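Local coordinates for protein pyridoxamine 5-phosphate-dependent dehydrase (Escherichia coli, PDB 3B8X) that removes the C3' hydroxyl of GDP-4-keto-6-deoxy-D-mannose by coupled transamination and deoxygenation, a step in making L-colitose for the O-antigen, at residues R275-E280 with E377-I382; F304-I309 with V371-I376. The protein carries 1 engineered substitution. All coordinates share one frame; numbering follows the deposited sequence.

Contact 1 (R275-E280 with E377-I382); sequences RRKNAE and ELFDEI. With NA (sodium ion), chain L.
The carboxamide of Asn278 is held at both ends, and across this contact its OD1 takes the backbone N-H of Leu378, with N to OD1 at 2.9 Å. The contact joins helix 255-286 to the C-terminal helix in what is probably the small domain of this PLP-dependent aminotransferase-type fold. Leu378 is the N-cap residue of that second helix, 379-388. The bond is bent to 142°, and its donor stands above the carbonyl plane. At the other end of the amide, ND2 gives hydrogen bonds to Ile376 O and Asn373 OD1, which fixes the rotation of the flat group. The side chain of Leu378 crosses that of Asn278 at about a right angle, with its CB 3.8 Å from OD1. The Glu377 chain folds back through a bend at chi2 (92°), and its OE1 accepts the N-H of Phe379, the first residue of the helix, with OE1 to N at 2.7 Å. Its carboxylate also accepts hydrogen bonds from three waters of a sodium ion that Asp380 OD2 binds at 2.9 Å. Glu377 and Asp380 belong to a magnesium site seen in this protein, consistent with a cation site at this helix end. Phe379 turns its ring edge to Lys277 CG and meets the Tyr281 ring edge-to-face. One turn into the helix, Ile382 points back at the long helix, its CD1 3.6 Å from Asn278 O.

Contact 2 (F304-I309 with V371-I376); sequences FGFSFI and VGNHQI. With NA (sodium ion), chain K.
Phe306 and Asn373 lie against each other with the carboxamide tilted 28° from the plane of the aromatic ring. Asn373 CB sits over one face of the ring, 4.0 Å from the centroid of Phe306 and 25° off the ring normal, a CH-pi contact. With CG anti to the backbone N (chi1 -169°), the amide carries on across the rim, and Asn373 CG comes to 3.3 Å from Phe306 CZ. Hydrogen bonds from Asn373 ND2 to Trp303 O and Arg275 O help keep the amide in this attitude. Val371 CG2 lies at the edge of the Phe306 ring, 3.8 Å from Phe306 CB, and reaches on to Phe308 CE1. Beneath these side chains Phe306 and Val371 form an antiparallel hydrogen-bonded pair: Phe306 N to Val371 O and Val371 N to Phe306 O are both 2.9 Å. The chains stay close at Gly305 and Asn373. Asn373 O binds a sodium ion at 2.6 Å, with Leu8 O and four waters completing the site, and one of these waters donates to Phe304 O and accepts from Asn373 N. The Phe304 side chain lies about 4 Å, between nearest atoms, from the bound cofactor-sugar adduct. The two strands are the inner pair of a four-stranded antiparallel sheet; helix 255-286 packs on it through Phe282, stacked on Phe306, and Phe286, while helix 359-367 meets Ile309.

In the fold
From the N terminus the chain first builds most of the large mixed sheet, then runs into helix 255-286, where residues 275-280 open the loop of contact 1. Contact 2 opens later, at strand 305-310, and closes first, when strand 368-372 returns beside it; contact 1 closes directly afterwards, at the start of helix 379-388. The smaller loop thus lies wholly within the larger, and the consecutive segments 371-376 and 377-382 carry the chain from one to the other, the two centres being about 9 Å apart. Together they tie the long helix, the small antiparallel sheet and the C-terminal helix into one unit, probably the small domain of this aminotransferase-like fold.

Contact 1 (R275-E280 with E377-I382)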
ATOM      1  N   ARG B 275     -24.972 -17.541   2.014  1.00  5.65           N
ATOM      2  CA  ARG B 275     -23.757 -18.322   2.177  1.00  9.21           C
ATOM      3  C   ARG B 275     -23.935 -19.402   3.238  1.00 31.51           C
ATOM      4  O   ARG B 275     -23.479 -20.525   3.057  1.00 16.84           O
ATOM      5  CB  ARG B 275     -22.608 -17.426   2.605  1.00  8.67           C
ATOM      6  CG  ARG B 275     -22.031 -16.594   1.485  1.00 15.22           C
ATOM      7  CD  ARG B 275     -20.856 -15.849   2.039  1.00  6.85           C
ATOM      8  NE  ARG B 275     -20.153 -15.144   0.985  1.00 11.88           N
ATOM      9  CZ  ARG B 275     -19.041 -15.592   0.437  1.00 16.65           C
ATOM     10  NH1 ARG B 275     -18.487 -16.733   0.851  1.00 14.95           N
ATOM     11  NH2 ARG B 275     -18.516 -14.902  -0.552  1.00  1.00           N
ATOM     12  N   ARG B 276     -24.518 -19.060   4.381  1.00 12.74           N
ATOM     13  CA  ARG B 276     -24.754 -20.113   5.389  1.00 20.24           C
ATOM     14  C   ARG B 276     -25.774 -21.160   4.914  1.00 17.00           C
ATOM     15  O   ARG B 276     -25.637 -22.354   5.209  1.00 21.87           O
ATOM     16  CB  ARG B 276     -25.088 -19.559   6.797  1.00 12.75           C
ATOM     17  CG  ARG B 276     -23.884 -18.880   7.463  1.00 13.60           C
ATOM     18  CD  ARG B 276     -24.272 -17.968   8.652  1.00 17.15           C
ATOM     19  NE  ARG B 276     -24.924 -18.794   9.651  1.00 13.11           N
ATOM     20  CZ  ARG B 276     -24.325 -19.796  10.287  1.00 40.93           C
ATOM     21  NH1 ARG B 276     -23.043 -20.074  10.064  1.00 18.99           N
ATOM     22  NH2 ARG B 276     -25.020 -20.529  11.142  1.00 32.15           N
ATOM     23  N   LYS B 277     -26.793 -20.762   4.152  1.00 10.99           N
ATOM     24  CA  LYS B 277     -27.717 -21.813   3.694  1.00  9.21           C
ATOM     25  C   LYS B 277     -26.976 -22.710   2.711  1.00 18.72           C
ATOM     26  O   LYS B 277     -27.170 -23.921   2.685  1.00 12.72           O
ATOM     27  CB  LYS B 277     -28.964 -21.245   3.036  1.00  9.12           C
ATOM     28  CG  LYS B 277     -30.049 -22.279   2.876  1.00 44.09           C
ATOM     29  CD  LYS B 277     -31.396 -21.773   3.357  1.00 71.05           C
ATOM     30  CE  LYS B 277     -32.481 -22.825   3.107  1.00 99.89           C
ATOM     31  NZ  LYS B 277     -33.339 -22.550   1.905  1.00 99.89           N
ATOM     32  N   ASN B 278     -26.044 -22.128   1.972  1.00 13.35           N
ATOM     33  CA  ASN B 278     -25.313 -22.954   1.022  1.00 12.13           C
ATOM     34  C   ASN B 278     -24.510 -23.924   1.845  1.00 14.18           C
ATOM     35  O   ASN B 278     -24.337 -25.070   1.470  1.00 12.34           O
ATOM     36  CB  ASN B 278     -24.333 -22.120   0.185  1.00 14.91           C
ATOM     37  CG  ASN B 278     -25.015 -21.374  -0.947  1.00 20.85           C
ATOM     38  OD1 ASN B 278     -26.052 -21.795  -1.467  1.00 19.02           O
ATOM     39  ND2 ASN B 278     -24.418 -20.254  -1.348  1.00 11.63           N
ATOM     40  N   ALA B 279     -23.985 -23.430   2.953  1.00 12.04           N
ATOM     41  CA  ALA B 279     -23.117 -24.260   3.789  1.00 23.31           C
ATOM     42  C   ALA B 279     -23.929 -25.409   4.370  1.00 14.86           C
ATOM     43  O   ALA B 279     -23.428 -26.505   4.548  1.00 12.40           O
ATOM     44  CB  ALA B 279     -22.466 -23.422   4.897  1.00  5.41           C
ATOM     45  N   GLU B 280     -25.193 -25.150   4.663  1.00 12.78           N
ATOM     46  CA  GLU B 280     -26.019 -26.182   5.246  1.00 15.73           C
ATOM     47  C   GLU B 280     -26.224 -27.333   4.285  1.00 13.02           C
ATOM     48  O   GLU B 280     -26.086 -28.499   4.648  1.00  7.99           O
ATOM     49  CB  GLU B 280     -27.364 -25.589   5.629  1.00 23.10           C
ATOM     50  CG  GLU B 280     -28.453 -26.594   5.900  1.00 16.55           C
ATOM     51  CD  GLU B 280     -29.758 -25.869   6.117  1.00 99.89           C
ATOM     52  OE1 GLU B 280     -30.405 -25.459   5.127  1.00 48.96           O
ATOM     53  OE2 GLU B 280     -30.088 -25.638   7.295  1.00 36.80           O
ATOM     54  N   GLU B 377     -27.444 -18.616  -4.075  1.00 19.67           N
ATOM     55  CA  GLU B 377     -27.616 -20.056  -3.827  1.00 19.58           C
ATOM     56  C   GLU B 377     -26.773 -20.859  -4.785  1.00 30.28           C
ATOM     57  O   GLU B 377     -26.645 -20.485  -5.945  1.00 22.54           O
ATOM     58  CB  GLU B 377     -29.083 -20.518  -3.909  1.00 10.29           C
ATOM     59  CG  GLU B 377     -29.736 -20.387  -5.300  1.00 16.54           C
ATOM     60  CD  GLU B 377     -29.620 -21.628  -6.185  1.00 23.88           C
ATOM     61  OE1 GLU B 377     -29.071 -22.666  -5.767  1.00 35.14           O
ATOM     62  OE2 GLU B 377     -30.059 -21.556  -7.346  1.00 26.35           O
ATOM     63  N   LEU B 378     -26.266 -21.990  -4.305  1.00  9.97           N
ATOM     64  CA  LEU B 378     -25.410 -22.858  -5.096  1.00 14.76           C
ATOM     65  C   LEU B 378     -25.915 -24.314  -5.088  1.00 19.51           C
ATOM     66  O   LEU B 378     -25.112 -25.259  -5.208  1.00 16.80           O
ATOM     67  CB  LEU B 378     -24.000 -22.821  -4.467  1.00 13.25           C
ATOM     68  CG  LEU B 378     -23.141 -21.602  -4.813  1.00 35.30           C
ATOM     69  CD1 LEU B 378     -21.870 -21.493  -3.955  1.00 10.35           C
ATOM     70  CD2 LEU B 378     -22.769 -21.664  -6.280  1.00 25.26           C
ATOM     71  N   PHE B 379     -27.221 -24.521  -4.951  1.00 18.25           N
ATOM     72  CA  PHE B 379     -27.700 -25.901  -4.858  1.00  5.72           C
ATOM     73  C   PHE B 379     -27.314 -26.812  -5.979  1.00 14.77           C
ATOM     74  O   PHE B 379     -26.915 -27.940  -5.716  1.00 19.32           O
ATOM     75  CB  PHE B 379     -29.186 -26.034  -4.532  1.00  9.51           C
ATOM     76  CG  PHE B 379     -29.644 -25.133  -3.431  1.00 17.76           C
ATOM     77  CD1 PHE B 379     -30.569 -24.122  -3.690  1.00 14.91           C
ATOM     78  CD2 PHE B 379     -29.105 -25.234  -2.159  1.00 99.89           C
ATOM     79  CE1 PHE B 379     -30.966 -23.261  -2.705  1.00 27.16           C
ATOM     80  CE2 PHE B 379     -29.498 -24.364  -1.158  1.00 39.77           C
ATOM     81  CZ  PHE B 379     -30.441 -23.374  -1.435  1.00 25.91           C
ATOM     82  N   ASP B 380     -27.445 -26.335  -7.224  1.00 10.42           N
ATOM     83  CA  ASP B 380     -27.081 -27.198  -8.374  1.00 11.50           C
ATOM     84  C   ASP B 380     -25.608 -27.447  -8.438  1.00 16.40           C
ATOM     85  O   ASP B 380     -25.153 -28.537  -8.780  1.00 12.68           O
ATOM     86  CB  ASP B 380     -27.561 -26.615  -9.705  1.00 14.23           C
ATOM     87  CG  ASP B 380     -29.071 -26.436  -9.740  1.00 23.97           C
ATOM     88  OD1 ASP B 380     -29.779 -27.245  -9.098  1.00 21.29           O
ATOM     89  OD2 ASP B 380     -29.539 -25.447 -10.340  1.00 29.44           O
ATOM     90  N   GLU B 381     -24.863 -26.397  -8.138  1.00 11.34           N
ATOM     91  CA  GLU B 381     -23.418 -26.457  -8.152  1.00 18.36           C
ATOM     92  C   GLU B 381     -22.897 -27.429  -7.100  1.00 20.14           C
ATOM     93  O   GLU B 381     -21.891 -28.092  -7.295  1.00 10.68           O
ATOM     94  CB  GLU B 381     -22.856 -25.046  -7.952  1.00 19.95           C
ATOM     95  CG  GLU B 381     -23.082 -24.127  -9.149  1.00 11.71           C
ATOM     96  CD  GLU B 381     -24.406 -23.366  -9.055  1.00 16.02           C
ATOM     97  OE1 GLU B 381     -25.278 -23.807  -8.295  1.00 18.10           O
ATOM     98  OE2 GLU B 381     -24.593 -22.322  -9.719  1.00 17.08           O
ATOM     99  N   ILE B 382     -23.566 -27.485  -5.962  1.00  9.71           N
ATOM    100  CA  ILE B 382     -23.125 -28.413  -4.905  1.00 11.89           C
ATOM    101  C   ILE B 382     -23.466 -29.863  -5.235  1.00 14.36           C
ATOM    102  O   ILE B 382     -22.731 -30.803  -4.889  1.00 14.17           O
ATOM    103  CB  ILE B 382     -23.730 -28.017  -3.542  1.00 12.34           C
ATOM    104  CG1 ILE B 382     -22.940 -26.850  -2.959  1.00 15.22           C
ATOM    105  CG2 ILE B 382     -23.635 -29.162  -2.529  1.00 11.79           C
ATOM    106  CD1 ILE B 382     -23.738 -26.063  -1.901  1.00 14.03           C
TER
HETATM  107 NA    NA L 667     -29.002 -22.607 -10.070  1.00 43.46          NA
HETATM  108  O   HOH W   1     -28.099 -20.225  -9.606  1.00 54.82           O
HETATM  109  O   HOH W   2     -31.134 -23.140  -9.131  1.00 35.52           O
HETATM  110  O   HOH W   3     -28.022 -23.490  -8.076  1.00 13.70           O
HETATM  111  O   HOH W   4     -26.681 -23.105 -11.629  1.00 48.09           O
HETATM  112  O   HOH W   5     -30.229 -22.910 -12.171  1.00 46.56           O

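Contact 2 (F304-I309 with V371-I376)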
ATOM      1  N   PHE B 304     -16.422 -18.709   3.916  1.00  9.32           N
ATOM      2  CA  PHE B 304     -15.823 -17.986   2.807  1.00 19.88           C
ATOM      3  C   PHE B 304     -15.775 -18.890   1.581  1.00 12.06           C
ATOM      4  O   PHE B 304     -15.984 -18.459   0.436  1.00 10.47           O
ATOM      5  CB  PHE B 304     -14.421 -17.557   3.256  1.00 15.82           C
ATOM      6  CG  PHE B 304     -13.581 -16.979   2.168  1.00 13.72           C
ATOM      7  CD1 PHE B 304     -13.574 -15.603   1.938  1.00 10.20           C
ATOM      8  CD2 PHE B 304     -12.765 -17.815   1.423  1.00 15.48           C
ATOM      9  CE1 PHE B 304     -12.765 -15.060   0.941  1.00 14.13           C
ATOM     10  CE2 PHE B 304     -11.969 -17.323   0.410  1.00 12.29           C
ATOM     11  CZ  PHE B 304     -11.954 -15.924   0.157  1.00 12.00           C
ATOM     12  N   GLY B 305     -15.471 -20.153   1.839  1.00  4.54           N
ATOM     13  CA  GLY B 305     -15.381 -21.184   0.810  1.00  5.44           C
ATOM     14  C   GLY B 305     -15.595 -22.537   1.455  1.00 11.89           C
ATOM     15  O   GLY B 305     -15.741 -22.631   2.662  1.00 11.28           O
ATOM     16  N   PHE B 306     -15.563 -23.586   0.654  1.00 12.11           N
ATOM     17  CA  PHE B 306     -15.768 -24.951   1.124  1.00 11.98           C
ATOM     18  C   PHE B 306     -14.509 -25.796   1.015  1.00  3.78           C
ATOM     19  O   PHE B 306     -14.138 -26.248  -0.090  1.00  9.91           O
ATOM     20  CB  PHE B 306     -16.861 -25.562   0.240  1.00  9.81           C
ATOM     21  CG  PHE B 306     -18.193 -24.931   0.447  1.00 14.51           C
ATOM     22  CD1 PHE B 306     -18.955 -24.488  -0.634  1.00 20.71           C
ATOM     23  CD2 PHE B 306     -18.658 -24.728   1.749  1.00 12.63           C
ATOM     24  CE1 PHE B 306     -20.226 -23.954  -0.423  1.00 10.61           C
ATOM     25  CE2 PHE B 306     -19.915 -24.165   1.993  1.00  7.14           C
ATOM     26  CZ  PHE B 306     -20.670 -23.738   0.890  1.00  3.89           C
ATOM     27  N   SER B 307     -13.886 -26.083   2.161  1.00 11.05           N
ATOM     28  CA  SER B 307     -12.656 -26.849   2.162  1.00  6.42           C
ATOM     29  C   SER B 307     -12.924 -28.349   2.175  1.00  5.59           C
ATOM     30  O   SER B 307     -13.970 -28.805   2.639  1.00 10.37           O
ATOM     31  CB  SER B 307     -11.861 -26.524   3.433  1.00  8.38           C
ATOM     32  OG  SER B 307     -12.574 -26.983   4.575  1.00  9.79           O
ATOM     33  N   PHE B 308     -11.928 -29.084   1.678  1.00 11.47           N
ATOM     34  CA  PHE B 308     -11.898 -30.548   1.705  1.00 17.02           C
ATOM     35  C   PHE B 308     -10.502 -30.974   2.095  1.00 12.27           C
ATOM     36  O   PHE B 308      -9.523 -30.288   1.786  1.00 13.57           O
ATOM     37  CB  PHE B 308     -12.097 -31.128   0.324  1.00 14.39           C
ATOM     38  CG  PHE B 308     -13.470 -30.972  -0.193  1.00 11.22           C
ATOM     39  CD1 PHE B 308     -13.681 -30.265  -1.354  1.00  9.79           C
ATOM     40  CD2 PHE B 308     -14.550 -31.513   0.489  1.00 12.62           C
ATOM     41  CE1 PHE B 308     -14.939 -30.114  -1.867  1.00 17.46           C
ATOM     42  CE2 PHE B 308     -15.835 -31.336  -0.011  1.00 20.06           C
ATOM     43  CZ  PHE B 308     -16.021 -30.628  -1.196  1.00 14.90           C
ATOM     44  N   ILE B 309     -10.430 -32.094   2.809  1.00 16.64           N
ATOM     45  CA  ILE B 309      -9.169 -32.695   3.201  1.00 16.03           C
ATOM     46  C   ILE B 309      -9.350 -34.204   3.008  1.00 13.50           C
ATOM     47  O   ILE B 309     -10.312 -34.816   3.490  1.00 17.17           O
ATOM     48  CB  ILE B 309      -8.706 -32.313   4.641  1.00  9.01           C
ATOM     49  CG1 ILE B 309      -8.085 -30.925   4.613  1.00 22.23           C
ATOM     50  CG2 ILE B 309      -7.519 -33.207   5.066  1.00 23.50           C
ATOM     51  CD1 ILE B 309      -8.163 -30.218   5.909  1.00 28.95           C
ATOM     52  N   VAL B 371     -13.222 -25.108  -2.620  1.00  6.45           N
ATOM     53  CA  VAL B 371     -14.040 -24.668  -3.737  1.00 10.20           C
ATOM     54  C   VAL B 371     -14.851 -23.489  -3.284  1.00 13.38           C
ATOM     55  O   VAL B 371     -14.835 -23.120  -2.121  1.00  9.47           O
ATOM     56  CB  VAL B 371     -14.904 -25.769  -4.384  1.00  7.37           C
ATOM     57  CG1 VAL B 371     -13.960 -26.907  -4.933  1.00  2.69           C
ATOM     58  CG2 VAL B 371     -15.988 -26.291  -3.420  1.00 15.40           C
ATOM     59  N   GLY B 372     -15.526 -22.819  -4.199  1.00 19.22           N
ATOM     60  CA  GLY B 372     -16.147 -21.619  -3.726  1.00  1.98           C
ATOM     61  C   GLY B 372     -17.474 -21.607  -2.985  1.00 10.18           C
ATOM     62  O   GLY B 372     -18.325 -22.492  -3.094  1.00  7.43           O
ATOM     63  N   ASN B 373     -17.657 -20.537  -2.228  1.00  3.43           N
ATOM     64  CA  ASN B 373     -19.017 -20.300  -1.697  1.00  4.47           C
ATOM     65  C   ASN B 373     -19.390 -18.890  -2.195  1.00 18.30           C
ATOM     66  O   ASN B 373     -18.529 -18.034  -2.382  1.00 13.25           O
ATOM     67  CB  ASN B 373     -19.111 -20.452  -0.171  1.00 12.91           C
ATOM     68  CG  ASN B 373     -20.573 -20.466   0.322  1.00  5.53           C
ATOM     69  OD1 ASN B 373     -21.512 -20.558  -0.476  1.00 10.14           O
ATOM     70  ND2 ASN B 373     -20.756 -20.358   1.641  1.00  7.38           N
ATOM     71  N   HIS B 374     -20.659 -18.628  -2.457  1.00 13.24           N
ATOM     72  CA  HIS B 374     -21.065 -17.316  -2.945  1.00 13.10           C
ATOM     73  C   HIS B 374     -22.279 -16.811  -2.172  1.00 12.37           C
ATOM     74  O   HIS B 374     -22.952 -17.579  -1.486  1.00 15.67           O
ATOM     75  CB  HIS B 374     -21.500 -17.372  -4.464  1.00 16.11           C
ATOM     76  CG  HIS B 374     -20.479 -17.956  -5.390  1.00 14.16           C
ATOM     77  ND1 HIS B 374     -20.229 -17.424  -6.634  1.00 27.21           N
ATOM     78  CD2 HIS B 374     -19.673 -19.041  -5.274  1.00 16.98           C
ATOM     79  CE1 HIS B 374     -19.309 -18.153  -7.244  1.00 19.19           C
ATOM     80  NE2 HIS B 374     -18.986 -19.163  -6.460  1.00 14.51           N
ATOM     81  N   GLN B 375     -22.619 -15.543  -2.387  1.00 11.45           N
ATOM     82  CA  GLN B 375     -23.779 -14.907  -1.752  1.00  5.04           C
ATOM     83  C   GLN B 375     -25.055 -15.175  -2.535  1.00 10.15           C
ATOM     84  O   GLN B 375     -26.055 -14.524  -2.334  1.00 15.81           O
ATOM     85  CB  GLN B 375     -23.557 -13.399  -1.679  1.00  8.90           C
ATOM     86  CG  GLN B 375     -23.628 -12.638  -3.026  1.00 19.69           C
ATOM     87  CD  GLN B 375     -22.605 -13.053  -4.114  1.00 22.80           C
ATOM     88  OE1 GLN B 375     -21.494 -13.522  -3.838  1.00 15.77           O
ATOM     89  NE2 GLN B 375     -22.995 -12.861  -5.363  1.00 21.29           N
ATOM     90  N   ILE B 376     -24.973 -16.097  -3.483  1.00  9.77           N
ATOM     91  CA  ILE B 376     -26.071 -16.549  -4.342  1.00 11.20           C
ATOM     92  C   ILE B 376     -26.226 -18.069  -4.081  1.00 18.58           C
ATOM     93  O   ILE B 376     -25.227 -18.742  -3.879  1.00 17.16           O
ATOM     94  CB  ILE B 376     -25.643 -16.383  -5.853  1.00 19.42           C
ATOM     95  CG1 ILE B 376     -25.335 -14.932  -6.187  1.00 25.28           C
ATOM     96  CG2 ILE B 376     -26.724 -16.862  -6.808  1.00 30.08           C
ATOM     97  CD1 ILE B 376     -24.073 -14.786  -7.001  1.00 89.61           C
TER
HETATM   98 NA    NA K 666     -16.239 -17.039  -3.207  1.00 17.75          NA
HETATM   99  O   HOH W   6     -14.993 -18.824  -2.159  1.00 12.06           O
HETATM  100  O   HOH W   7     -15.724 -15.968  -0.965  1.00 11.82           O
HETATM  101  O   HOH W   8     -13.422 -16.497  -3.121  1.00 22.66           O
HETATM  102  O   HOH W   9     -17.260 -14.989  -3.549  1.00 15.07           O